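Local coordinates for protein thioesterase (Streptomyces sp. WAC02707, PDB 6VAP) that probably removes aberrant or stalled acyl groups from the carrier proteins of the borrelidin polyketide synthase by thioester hydrolysis, as a type II thioesterase of the alpha/beta-hydrolase fold, at residues F95-G100 with G230-L235. Sequence-based numbering, arbitrary orientation.
Sequences FGHSMG and GGHFYL
S98 and H232 meet in what is, by geometry and family, the probable catalytic Ser-His pair of an alpha/beta-hydrolase: S98 sits on the nucleophile elbow (G96-H97-S98-M99-G100) between strand 92-97 and helix 99-113, H232 on the loop before helix 239-250. A positive phi at S98, 56°, makes the sharp strand-to-helix turn. Its OG lies 2.6 Å from H232 NE2, in the imidazole plane at the ring edge, a hydrogen bond in which either atom could be the donor. On the far side of that ring, H232 ND1 is hydrogen-bonded to D204 OD2, consistent with a Ser-His-Asp triad. Beside this pair, H97 has CG anti to its backbone N (chi1 -179°), which extends its imidazole toward the 230-235 loop. There its edge points at the face of F233, H97 NE2 to F233 CE2 3.7 Å, with ring planes at 67°; L235 CD2 makes a CH-pi contact over one H97 face, 3.9 Å from the centroid. H97 CE1 makes a close C-H···O approach to H232 O, 2.9 Å; NE2 does not hydrogen-bond that oxygen, while H97 ND1 is hydrogen-bonded to S124. Loop and elbow thus pack directly beside the S98-H232 bond, through which, as in related hydrolases, H232 would probably activate S98.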
loop_
_atom_site.group_PDB
_atom_site.type_symbol
_atom_site.label_atom_id
_atom_site.label_comp_id
_atom_site.label_asym_id
_atom_site.label_seq_id
_atom_site.Cartn_x
_atom_site.Cartn_y
_atom_site.Cartn_z
ATOM N N PHE A 95 0.618 -2.672 -4.865
ATOM C CA PHE A 95 -0.667 -2.731 -4.184
ATOM C C PHE A 95 -0.508 -2.095 -2.816
ATOM O O PHE A 95 0.374 -2.485 -2.041
ATOM C CB PHE A 95 -1.175 -4.172 -4.054
ATOM C CG PHE A 95 -2.486 -4.275 -3.351
ATOM C CD1 PHE A 95 -2.551 -4.295 -1.985
ATOM C CD2 PHE A 95 -3.674 -4.382 -4.082
ATOM C CE1 PHE A 95 -3.811 -4.372 -1.336
ATOM C CE2 PHE A 95 -4.880 -4.464 -3.462
ATOM C CZ PHE A 95 -4.948 -4.427 -2.073
ATOM N N GLY A 96 -1.357 -1.110 -2.522
ATOM C CA GLY A 96 -1.357 -0.496 -1.197
ATOM C C GLY A 96 -2.765 -0.363 -0.647
ATOM O O GLY A 96 -3.675 0.026 -1.381
ATOM N N HIS A 97 -2.953 -0.626 0.637
ATOM C CA HIS A 97 -4.217 -0.399 1.314
ATOM C C HIS A 97 -4.076 0.797 2.246
ATOM O O HIS A 97 -3.106 0.893 2.996
ATOM C CB HIS A 97 -4.618 -1.650 2.079
ATOM C CG HIS A 97 -5.924 -1.517 2.786
ATOM N ND1 HIS A 97 -7.115 -1.297 2.127
ATOM C CD2 HIS A 97 -6.220 -1.558 4.105
ATOM C CE1 HIS A 97 -8.095 -1.226 3.014
ATOM N NE2 HIS A 97 -7.576 -1.368 4.220
ATOM N N SER A 98 -5.044 1.709 2.181
ATOM C CA SER A 98 -5.142 2.871 3.056
ATOM C C SER A 98 -3.857 3.669 2.952
ATOM O O SER A 98 -3.484 4.090 1.861
ATOM C CB SER A 98 -5.477 2.460 4.483
ATOM O OG SER A 98 -6.029 3.552 5.207
ATOM N N MET A 99 -3.156 3.878 4.052
ATOM C CA MET A 99 -1.909 4.625 3.965
ATOM C C MET A 99 -0.945 3.983 2.967
ATOM O O MET A 99 -0.238 4.686 2.234
ATOM C CB MET A 99 -1.263 4.729 5.339
ATOM C CG MET A 99 0.007 5.554 5.379
ATOM S SD MET A 99 1.524 4.574 5.516
ATOM C CE MET A 99 1.337 3.934 7.141
ATOM N N GLY A 100 -0.910 2.651 2.911
ATOM C CA GLY A 100 -0.095 1.976 1.919
ATOM C C GLY A 100 -0.391 2.405 0.496
ATOM O O GLY A 100 0.486 2.307 -0.372
ATOM N N GLY A 230 -18.850 -2.896 1.972
ATOM C CA GLY A 230 -18.143 -2.874 3.229
ATOM C C GLY A 230 -17.493 -1.519 3.444
ATOM O O GLY A 230 -17.687 -0.565 2.678
ATOM N N GLY A 231 -16.715 -1.462 4.519
ATOM C CA GLY A 231 -16.068 -0.243 4.959
ATOM C C GLY A 231 -14.591 -0.238 4.670
ATOM O O GLY A 231 -14.167 -0.829 3.683
ATOM N N HIS A 232 -13.817 0.428 5.527
ATOM C CA HIS A 232 -12.408 0.695 5.258
ATOM C C HIS A 232 -11.604 -0.585 5.091
ATOM O O HIS A 232 -10.602 -0.592 4.376
ATOM C CB HIS A 232 -11.802 1.517 6.396
ATOM C CG HIS A 232 -10.518 2.191 6.030
ATOM N ND1 HIS A 232 -10.444 3.215 5.106
ATOM C CD2 HIS A 232 -9.256 1.988 6.474
ATOM C CE1 HIS A 232 -9.191 3.625 5.011
ATOM N NE2 HIS A 232 -8.450 2.891 5.824
ATOM N N PHE A 233 -11.991 -1.656 5.778
ATOM C CA PHE A 233 -11.377 -2.973 5.619
ATOM C C PHE A 233 -12.301 -3.985 4.936
ATOM O O PHE A 233 -12.370 -5.173 5.310
ATOM C CB PHE A 233 -10.894 -3.471 6.967
ATOM C CG PHE A 233 -9.604 -2.791 7.405
ATOM C CD1 PHE A 233 -9.635 -1.555 8.004
ATOM C CD2 PHE A 233 -8.385 -3.384 7.178
ATOM C CE1 PHE A 233 -8.457 -0.924 8.411
ATOM C CE2 PHE A 233 -7.200 -2.779 7.573
ATOM C CZ PHE A 233 -7.247 -1.535 8.205
ATOM N N TYR A 234 -13.049 -3.482 3.942
ATOM C CA TYR A 234 -13.794 -4.365 3.049
ATOM C C TYR A 234 -12.938 -5.527 2.551
ATOM O O TYR A 234 -13.442 -6.626 2.332
ATOM C CB TYR A 234 -14.321 -3.565 1.854
ATOM C CG TYR A 234 -13.190 -3.284 0.884
ATOM C CD1 TYR A 234 -12.296 -2.265 1.121
ATOM C CD2 TYR A 234 -12.993 -4.084 -0.242
ATOM C CE1 TYR A 234 -11.222 -2.034 0.247
ATOM C CE2 TYR A 234 -11.929 -3.873 -1.093
ATOM C CZ TYR A 234 -11.048 -2.856 -0.835
ATOM O OH TYR A 234 -10.020 -2.653 -1.683
ATOM N N LEU A 235 -11.654 -5.320 2.347
ATOM C CA LEU A 235 -10.866 -6.304 1.619
ATOM C C LEU A 235 -10.714 -7.615 2.375
ATOM O O LEU A 235 -10.381 -8.640 1.767
ATOM C CB LEU A 235 -9.479 -5.701 1.308
ATOM C CG LEU A 235 -8.444 -5.646 2.429
ATOM C CD1 LEU A 235 -7.110 -5.101 1.808
ATOM C CD2 LEU A 235 -8.838 -4.757 3.559
#